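PDB 6J61: flavin-dependent thymidylate synthase from Thermus thermophilus, which probably catalyses the reductive methylation of dUMP to dTMP, with methylenetetrahydrofolate as methyl donor and NADPH and reduced FAD as reductants, as a homotetramer. Local coordinates for residues 12-23 with 63-71; 45-54 with 210-219. All coordinates share one frame; numbering follows the deposited sequence.

Contact 1 joins two neighbouring antiparallel strands of the central sheet, and contact 2 packs helix 42-54 against helix 209-220 beside it. Helix 42-54 and strand 65-73 follow one another in the chain, so the first segment of contact 2 leads into the second of contact 1, and the two contacts interleave along the chain. Their centres lie about 21 Å apart and their nearest atoms about 6 Å, without touching. Helix 24-32 meets both, through Val64 in contact 1 and Ala211 in contact 2, and Leu174, predicted to bind FAD, lies close to the same two residues. The side chain of Met63 is about 8 Å from a bound FAD and that of Arg54 about 9 Å.

Contact 1 of 2, residues 12-23 with 63-71; sequences KGFVRLVDQMGD and MVVFKFHVK
Val64 enters beside the end of strand 13-21, its CG1 3.7 Å from Gly22 O and its CG2 near Asp23 O. Val65 then begins the strand pairing: its O accepts from Met21 N, its N donates to Met21 O, and its CG2 meets the bent-back methyl CE of Met21. The ring of Phe66 is covered on one face by Gln20, whose CG lies 3.9 Å from the ring centroid. The Gln20 amide lies nearly parallel to this ring, planes 15° apart, and is held there by NE2 bonding to Gly22 O and OE1 to Arg207. At Lys67 the register slips by one residue, since Val18 and Asp19 both face it. This is a classic beta bulge, set between two adjacent strands of the antiparallel sheet of the ThyX fold. Lys67 O takes a short bond from Val18 N (2.7 Å) and a weak one from Asp19 N; the ammonium NZ reaches across the subunit interface to Met63 O of the second subunit. Phe68 receives Leu17 CD1 over one face and Val15 CG1 against CD2 at 3.7 Å, a cluster that helix 191-207 covers through Ile203. Across the contact, Arg16 and Phe14 meet His69 at its edge and face. Arg16, bent at chi3 (81°), brings NH2 to ND1 at 2.8 Å, with the guanidinium almost perpendicular to the imidazole, while Phe14 turns its edge to the imidazole face in a T-shaped pair, centroids 5.1 Å apart. His69 NE2 bonds to Glu167, consistent with ND1 accepting from Arg16. Val70 CG1 rests 3.6 Å from Phe14 O, on the sheet face opposite His69. Lys71 lays CB over a face of the Phe14 ring, 3.6 Å from its centroid, and its extended chain carries NZ on to a salt bridge with Glu101.

Contact 2 of 2, residues 45-54 with 210-219; sequences DAALIDYLMR and LAWAAFEEHL
The imidazole of His218 meets Asp50 OD1 at its edge, in the ring plane, and has CG of its own neighbour Glu217 over one face; the aliphatic chain of Arg54 lies over the opposite face, its closeness as modelled doubtful. Here two helices of the ThyX fold, 42-54 and 209-220, pack side by side; the axes of segments 45-54 and 210-219 approach to 8.9 Å at 42°. The NE2 of His218 donates to Asp50 OD1 at 2.9 Å, reaching the syn side of the carboxylate though 33° out of its plane. Asp50 gets there with CG anti to the backbone N (chi1 -175°), and its OD2 is held by Arg54 NE in a salt bridge of 3.0 Å. Arg54 NH1 in turn pairs with Glu258, so the polar rim runs on to helix 253-263. A phenylalanine in place of His218 would probably leave Asp50 OD1 without its donor from helix 209-220 and tie the carboxylate to Arg54 alone within this pair of helices. Below this rim the contact is apolar. Met53 is a knob among Ala214, Phe215, His218 and Leu219: CB rests against Ala214 CB, and bends at chi2 and chi3 fold CE back to Phe215 CB (3.8 Å). Further along, Ile49 CG2 sits 3.8 Å from Ala211 CA. At the far end Leu210 CD2 approaches Ala46 CB at 4.1 Å.

Contact 1 of 2, residues 12-23 with 63-71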
# COMPACT_ATOMS: atom_id res chain seq x y z
N LYS A 12 -11.46 -11.41 28.24
CA LYS A 12 -12.69 -11.37 27.46
C LYS A 12 -12.54 -11.27 25.93
O LYS A 12 -13.53 -11.08 25.23
CB LYS A 12 -13.56 -10.21 27.95
CG LYS A 12 -13.66 -10.09 29.46
CD LYS A 12 -14.52 -8.87 29.85
CE LYS A 12 -14.62 -8.67 31.37
NZ LYS A 12 -13.33 -8.35 32.02
N GLY A 13 -11.33 -11.40 25.41
CA GLY A 13 -11.15 -11.29 23.98
C GLY A 13 -11.20 -12.60 23.21
O GLY A 13 -11.49 -13.65 23.77
N PHE A 14 -10.94 -12.54 21.91
CA PHE A 14 -10.96 -13.74 21.08
C PHE A 14 -10.49 -13.49 19.64
O PHE A 14 -10.27 -12.36 19.22
CB PHE A 14 -12.37 -14.36 21.07
CG PHE A 14 -13.44 -13.47 20.47
CD1 PHE A 14 -13.60 -13.37 19.09
CD2 PHE A 14 -14.33 -12.77 21.30
CE1 PHE A 14 -14.61 -12.58 18.54
CE2 PHE A 14 -15.35 -11.98 20.75
CZ PHE A 14 -15.49 -11.88 19.37
N VAL A 15 -10.31 -14.58 18.90
CA VAL A 15 -9.91 -14.53 17.51
C VAL A 15 -10.75 -15.61 16.84
O VAL A 15 -10.74 -16.76 17.27
CB VAL A 15 -8.40 -14.86 17.34
CG1 VAL A 15 -8.06 -15.00 15.87
CG2 VAL A 15 -7.55 -13.76 17.95
N ARG A 16 -11.49 -15.23 15.80
CA ARG A 16 -12.36 -16.15 15.07
C ARG A 16 -12.12 -16.08 13.56
O ARG A 16 -12.13 -15.00 12.97
CB ARG A 16 -13.84 -15.82 15.40
CG ARG A 16 -14.90 -16.57 14.57
CD ARG A 16 -16.31 -16.42 15.17
NE ARG A 16 -16.95 -15.15 14.81
CZ ARG A 16 -17.45 -14.88 13.61
NH1 ARG A 16 -17.39 -15.79 12.64
NH2 ARG A 16 -18.01 -13.71 13.36
N LEU A 17 -11.89 -17.22 12.92
CA LEU A 17 -11.67 -17.22 11.47
C LEU A 17 -13.01 -17.05 10.76
O LEU A 17 -13.84 -17.95 10.77
CB LEU A 17 -11.01 -18.52 11.01
CG LEU A 17 -10.81 -18.59 9.49
CD1 LEU A 17 -9.80 -17.55 9.08
CD2 LEU A 17 -10.36 -19.97 9.05
N VAL A 18 -13.22 -15.90 10.13
CA VAL A 18 -14.48 -15.67 9.44
C VAL A 18 -14.47 -16.34 8.07
O VAL A 18 -15.38 -17.12 7.77
CB VAL A 18 -14.77 -14.15 9.35
CG1 VAL A 18 -16.01 -13.88 8.52
CG2 VAL A 18 -14.98 -13.61 10.76
N ASP A 19 -13.47 -16.05 7.24
CA ASP A 19 -13.39 -16.69 5.93
C ASP A 19 -11.93 -16.95 5.55
O ASP A 19 -11.02 -16.51 6.24
CB ASP A 19 -14.05 -15.84 4.85
CG ASP A 19 -14.45 -16.65 3.61
OD1 ASP A 19 -14.19 -17.87 3.60
OD2 ASP A 19 -15.02 -16.07 2.66
N GLN A 20 -11.73 -17.67 4.45
CA GLN A 20 -10.39 -17.99 3.99
C GLN A 20 -10.42 -18.26 2.50
O GLN A 20 -11.25 -19.03 2.02
CB GLN A 20 -9.87 -19.22 4.74
CG GLN A 20 -8.39 -19.50 4.55
CD GLN A 20 -7.99 -20.92 4.94
OE1 GLN A 20 -8.37 -21.43 6.00
NE2 GLN A 20 -7.20 -21.56 4.08
N MET A 21 -9.51 -17.64 1.75
CA MET A 21 -9.44 -17.86 0.31
C MET A 21 -8.14 -18.58 -0.04
O MET A 21 -7.06 -17.99 -0.02
CB MET A 21 -9.51 -16.54 -0.47
CG MET A 21 -9.42 -16.75 -1.97
SD MET A 21 -9.46 -15.28 -2.99
CE MET A 21 -7.85 -14.73 -2.76
N GLY A 22 -8.25 -19.87 -0.36
CA GLY A 22 -7.10 -20.65 -0.73
C GLY A 22 -6.34 -21.25 0.43
O GLY A 22 -6.47 -20.80 1.58
N ASP A 23 -5.54 -22.27 0.13
CA ASP A 23 -4.70 -22.95 1.12
C ASP A 23 -3.36 -23.22 0.44
O ASP A 23 -3.06 -22.58 -0.57
CB ASP A 23 -5.34 -24.27 1.60
CG ASP A 23 -5.67 -25.24 0.46
OD1 ASP A 23 -5.10 -25.13 -0.66
OD2 ASP A 23 -6.51 -26.15 0.68
N MET A 63 -1.64 -14.84 -2.63
CA MET A 63 -2.84 -15.37 -3.24
C MET A 63 -3.73 -16.09 -2.24
O MET A 63 -4.78 -16.61 -2.60
CB MET A 63 -2.51 -16.31 -4.40
CG MET A 63 -1.87 -15.63 -5.61
SD MET A 63 -2.71 -14.10 -6.05
CE MET A 63 -1.67 -13.43 -7.34
N VAL A 64 -3.30 -16.12 -0.98
CA VAL A 64 -4.05 -16.75 0.10
C VAL A 64 -4.48 -15.63 1.05
O VAL A 64 -3.66 -14.79 1.42
CB VAL A 64 -3.18 -17.78 0.84
CG1 VAL A 64 -3.85 -18.21 2.14
CG2 VAL A 64 -2.92 -18.98 -0.06
N VAL A 65 -5.75 -15.60 1.45
CA VAL A 65 -6.22 -14.54 2.34
C VAL A 65 -7.04 -15.04 3.53
O VAL A 65 -7.81 -15.98 3.41
CB VAL A 65 -7.07 -13.49 1.56
CG1 VAL A 65 -7.53 -12.37 2.48
CG2 VAL A 65 -6.25 -12.91 0.42
N PHE A 66 -6.84 -14.41 4.68
CA PHE A 66 -7.56 -14.74 5.90
C PHE A 66 -8.33 -13.52 6.39
O PHE A 66 -7.87 -12.38 6.27
CB PHE A 66 -6.60 -15.22 7.01
CG PHE A 66 -6.03 -16.59 6.78
CD1 PHE A 66 -5.09 -16.81 5.77
CD2 PHE A 66 -6.44 -17.66 7.55
CE1 PHE A 66 -4.58 -18.10 5.54
CE2 PHE A 66 -5.94 -18.95 7.32
CZ PHE A 66 -5.01 -19.16 6.32
N LYS A 67 -9.51 -13.76 6.94
CA LYS A 67 -10.36 -12.70 7.46
C LYS A 67 -10.80 -13.09 8.87
O LYS A 67 -11.44 -14.12 9.05
CB LYS A 67 -11.57 -12.50 6.54
CG LYS A 67 -12.50 -11.38 6.95
CD LYS A 67 -13.34 -10.84 5.79
CE LYS A 67 -14.28 -11.90 5.20
NZ LYS A 67 -15.20 -11.32 4.16
N PHE A 68 -10.43 -12.29 9.86
CA PHE A 68 -10.78 -12.59 11.24
C PHE A 68 -11.73 -11.60 11.91
O PHE A 68 -11.88 -10.46 11.48
CB PHE A 68 -9.52 -12.68 12.12
CG PHE A 68 -8.50 -13.69 11.64
CD1 PHE A 68 -7.60 -13.36 10.62
CD2 PHE A 68 -8.41 -14.94 12.23
CE1 PHE A 68 -6.63 -14.26 10.21
CE2 PHE A 68 -7.43 -15.85 11.81
CZ PHE A 68 -6.54 -15.51 10.80
N HIS A 69 -12.35 -12.07 12.99
CA HIS A 69 -13.26 -11.29 13.82
C HIS A 69 -12.46 -11.26 15.13
O HIS A 69 -12.29 -12.29 15.79
CB HIS A 69 -14.58 -12.04 14.00
CG HIS A 69 -15.58 -11.34 14.87
ND1 HIS A 69 -16.82 -11.87 15.15
CD2 HIS A 69 -15.51 -10.16 15.53
CE1 HIS A 69 -17.48 -11.04 15.94
NE2 HIS A 69 -16.71 -10.00 16.19
N VAL A 70 -11.95 -10.09 15.48
CA VAL A 70 -11.14 -9.95 16.68
C VAL A 70 -11.74 -9.00 17.71
O VAL A 70 -12.23 -7.93 17.37
CB VAL A 70 -9.71 -9.43 16.33
CG1 VAL A 70 -8.79 -9.51 17.55
CG2 VAL A 70 -9.15 -10.22 15.15
N LYS A 71 -11.67 -9.41 18.97
CA LYS A 71 -12.17 -8.61 20.08
C LYS A 71 -10.94 -8.39 20.95
O LYS A 71 -10.31 -9.35 21.40
CB LYS A 71 -13.25 -9.38 20.84
CG LYS A 71 -13.89 -8.62 21.98
CD LYS A 71 -14.99 -9.43 22.65
CE LYS A 71 -15.63 -8.61 23.77
NZ LYS A 71 -16.58 -9.40 24.60

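Contact 2 of 2, residues 45-54 with 210-219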
# COMPACT_ATOMS: atom_id res chain seq x y z
N ASP A 45 5.07 -30.08 -3.85
CA ASP A 45 4.47 -28.80 -3.54
C ASP A 45 5.13 -28.22 -2.28
O ASP A 45 5.36 -27.01 -2.18
CB ASP A 45 2.95 -28.95 -3.36
CG ASP A 45 2.23 -29.20 -4.67
OD1 ASP A 45 2.88 -29.09 -5.74
OD2 ASP A 45 1.02 -29.50 -4.65
N ALA A 46 5.42 -29.09 -1.32
CA ALA A 46 6.09 -28.66 -0.11
C ALA A 46 7.45 -28.11 -0.54
O ALA A 46 7.89 -27.07 -0.07
CB ALA A 46 6.27 -29.83 0.83
N ALA A 47 8.10 -28.82 -1.45
CA ALA A 47 9.40 -28.40 -1.95
C ALA A 47 9.31 -27.03 -2.64
O ALA A 47 10.16 -26.16 -2.40
CB ALA A 47 9.96 -29.45 -2.92
N LEU A 48 8.31 -26.85 -3.50
CA LEU A 48 8.13 -25.58 -4.20
C LEU A 48 7.81 -24.50 -3.18
O LEU A 48 8.38 -23.41 -3.21
CB LEU A 48 6.97 -25.66 -5.21
CG LEU A 48 7.05 -24.83 -6.51
CD1 LEU A 48 5.63 -24.56 -7.02
CD2 LEU A 48 7.79 -23.52 -6.29
N ILE A 49 6.90 -24.79 -2.27
CA ILE A 49 6.55 -23.80 -1.28
C ILE A 49 7.76 -23.44 -0.43
O ILE A 49 7.96 -22.28 -0.09
CB ILE A 49 5.39 -24.29 -0.41
CG1 ILE A 49 4.10 -24.27 -1.24
CG2 ILE A 49 5.27 -23.40 0.82
CD1 ILE A 49 2.87 -24.80 -0.52
N ASP A 50 8.58 -24.43 -0.11
CA ASP A 50 9.76 -24.17 0.69
C ASP A 50 10.69 -23.25 -0.07
O ASP A 50 11.26 -22.31 0.48
CB ASP A 50 10.52 -25.46 0.98
CG ASP A 50 11.68 -25.24 1.92
OD1 ASP A 50 11.43 -25.14 3.14
OD2 ASP A 50 12.83 -25.12 1.43
N TYR A 51 10.84 -23.52 -1.36
CA TYR A 51 11.69 -22.73 -2.23
C TYR A 51 11.26 -21.26 -2.30
O TYR A 51 12.10 -20.35 -2.19
CB TYR A 51 11.70 -23.37 -3.62
CG TYR A 51 12.47 -22.61 -4.67
CD1 TYR A 51 11.93 -21.47 -5.26
CD2 TYR A 51 13.76 -23.00 -5.04
CE1 TYR A 51 12.66 -20.73 -6.18
CE2 TYR A 51 14.49 -22.27 -5.97
CZ TYR A 51 13.93 -21.13 -6.53
OH TYR A 51 14.64 -20.39 -7.43
N LEU A 52 9.96 -21.02 -2.48
CA LEU A 52 9.43 -19.66 -2.59
C LEU A 52 9.70 -18.83 -1.33
O LEU A 52 10.00 -17.65 -1.41
CB LEU A 52 7.92 -19.71 -2.88
CG LEU A 52 7.48 -20.34 -4.21
CD1 LEU A 52 5.97 -20.43 -4.26
CD2 LEU A 52 8.01 -19.53 -5.37
N MET A 53 9.56 -19.47 -0.18
CA MET A 53 9.79 -18.82 1.10
C MET A 53 11.27 -18.43 1.20
O MET A 53 11.59 -17.29 1.52
CB MET A 53 9.40 -19.81 2.22
CG MET A 53 9.70 -19.37 3.64
SD MET A 53 8.62 -18.10 4.23
CE MET A 53 7.10 -18.98 4.36
N ARG A 54 12.16 -19.37 0.90
CA ARG A 54 13.61 -19.17 0.93
C ARG A 54 14.11 -18.03 0.06
O ARG A 54 14.94 -17.23 0.50
CB ARG A 54 14.35 -20.43 0.44
CG ARG A 54 14.49 -21.55 1.43
CD ARG A 54 15.38 -22.64 0.84
NE ARG A 54 14.72 -23.41 -0.20
CZ ARG A 54 15.35 -24.08 -1.16
NH1 ARG A 54 16.68 -24.08 -1.21
NH2 ARG A 54 14.67 -24.77 -2.06
N LEU A 210 1.70 -26.53 5.06
CA LEU A 210 2.96 -26.53 4.32
C LEU A 210 3.60 -25.15 4.41
O LEU A 210 4.76 -25.01 4.83
CB LEU A 210 2.75 -26.93 2.85
CG LEU A 210 2.26 -28.36 2.59
CD1 LEU A 210 2.36 -28.65 1.10
CD2 LEU A 210 3.10 -29.35 3.38
N ALA A 211 2.85 -24.12 4.02
CA ALA A 211 3.37 -22.76 4.07
C ALA A 211 3.88 -22.47 5.48
O ALA A 211 4.95 -21.87 5.66
CB ALA A 211 2.28 -21.78 3.70
N TRP A 212 3.11 -22.89 6.47
CA TRP A 212 3.50 -22.67 7.84
C TRP A 212 4.80 -23.40 8.16
O TRP A 212 5.65 -22.90 8.91
CB TRP A 212 2.40 -23.11 8.80
CG TRP A 212 2.86 -22.99 10.22
CD1 TRP A 212 3.56 -23.92 10.93
CD2 TRP A 212 2.79 -21.82 11.05
NE1 TRP A 212 3.95 -23.40 12.14
CE2 TRP A 212 3.49 -22.11 12.24
CE3 TRP A 212 2.21 -20.56 10.90
CZ2 TRP A 212 3.63 -21.19 13.27
CZ3 TRP A 212 2.35 -19.64 11.92
CH2 TRP A 212 3.05 -19.95 13.10
N ALA A 213 4.97 -24.60 7.60
CA ALA A 213 6.18 -25.36 7.85
C ALA A 213 7.37 -24.53 7.39
O ALA A 213 8.35 -24.37 8.11
CB ALA A 213 6.15 -26.69 7.12
N ALA A 214 7.26 -23.99 6.19
CA ALA A 214 8.33 -23.17 5.64
C ALA A 214 8.56 -21.93 6.51
O ALA A 214 9.70 -21.59 6.84
CB ALA A 214 7.98 -22.75 4.20
N PHE A 215 7.47 -21.27 6.86
CA PHE A 215 7.56 -20.07 7.69
C PHE A 215 8.27 -20.37 9.01
O PHE A 215 9.16 -19.64 9.44
CB PHE A 215 6.16 -19.51 7.97
CG PHE A 215 6.17 -18.28 8.82
CD1 PHE A 215 6.66 -17.07 8.31
CD2 PHE A 215 5.74 -18.33 10.14
CE1 PHE A 215 6.73 -15.93 9.12
CE2 PHE A 215 5.82 -17.18 10.97
CZ PHE A 215 6.31 -15.99 10.45
N GLU A 216 7.87 -21.45 9.66
CA GLU A 216 8.47 -21.83 10.94
C GLU A 216 9.98 -22.07 10.81
O GLU A 216 10.78 -21.45 11.50
CB GLU A 216 7.76 -23.08 11.46
CG GLU A 216 8.22 -23.54 12.81
CD GLU A 216 7.35 -24.66 13.36
OE1 GLU A 216 7.21 -25.71 12.68
OE2 GLU A 216 6.82 -24.48 14.47
N GLU A 217 10.34 -22.95 9.89
CA GLU A 217 11.73 -23.31 9.63
C GLU A 217 12.64 -22.15 9.23
O GLU A 217 13.67 -21.93 9.85
CB GLU A 217 11.75 -24.41 8.56
CG GLU A 217 13.13 -24.88 8.09
CD GLU A 217 14.05 -25.29 9.22
OE1 GLU A 217 13.62 -26.03 10.14
OE2 GLU A 217 15.22 -24.88 9.19
N HIS A 218 12.23 -21.40 8.20
CA HIS A 218 13.03 -20.29 7.68
C HIS A 218 12.95 -18.92 8.36
O HIS A 218 13.93 -18.18 8.35
CB HIS A 218 12.74 -20.12 6.20
CG HIS A 218 13.11 -21.31 5.37
ND1 HIS A 218 14.41 -21.62 5.06
CD2 HIS A 218 12.34 -22.29 4.83
CE1 HIS A 218 14.43 -22.74 4.36
NE2 HIS A 218 13.19 -23.17 4.21
N LEU A 219 11.80 -18.57 8.93
CA LEU A 219 11.70 -17.25 9.54
C LEU A 219 11.48 -17.21 11.04
O LEU A 219 12.32 -16.70 11.78
CB LEU A 219 10.63 -16.41 8.85
CG LEU A 219 10.94 -15.96 7.42
CD1 LEU A 219 12.32 -15.31 7.37
CD2 LEU A 219 10.92 -17.15 6.48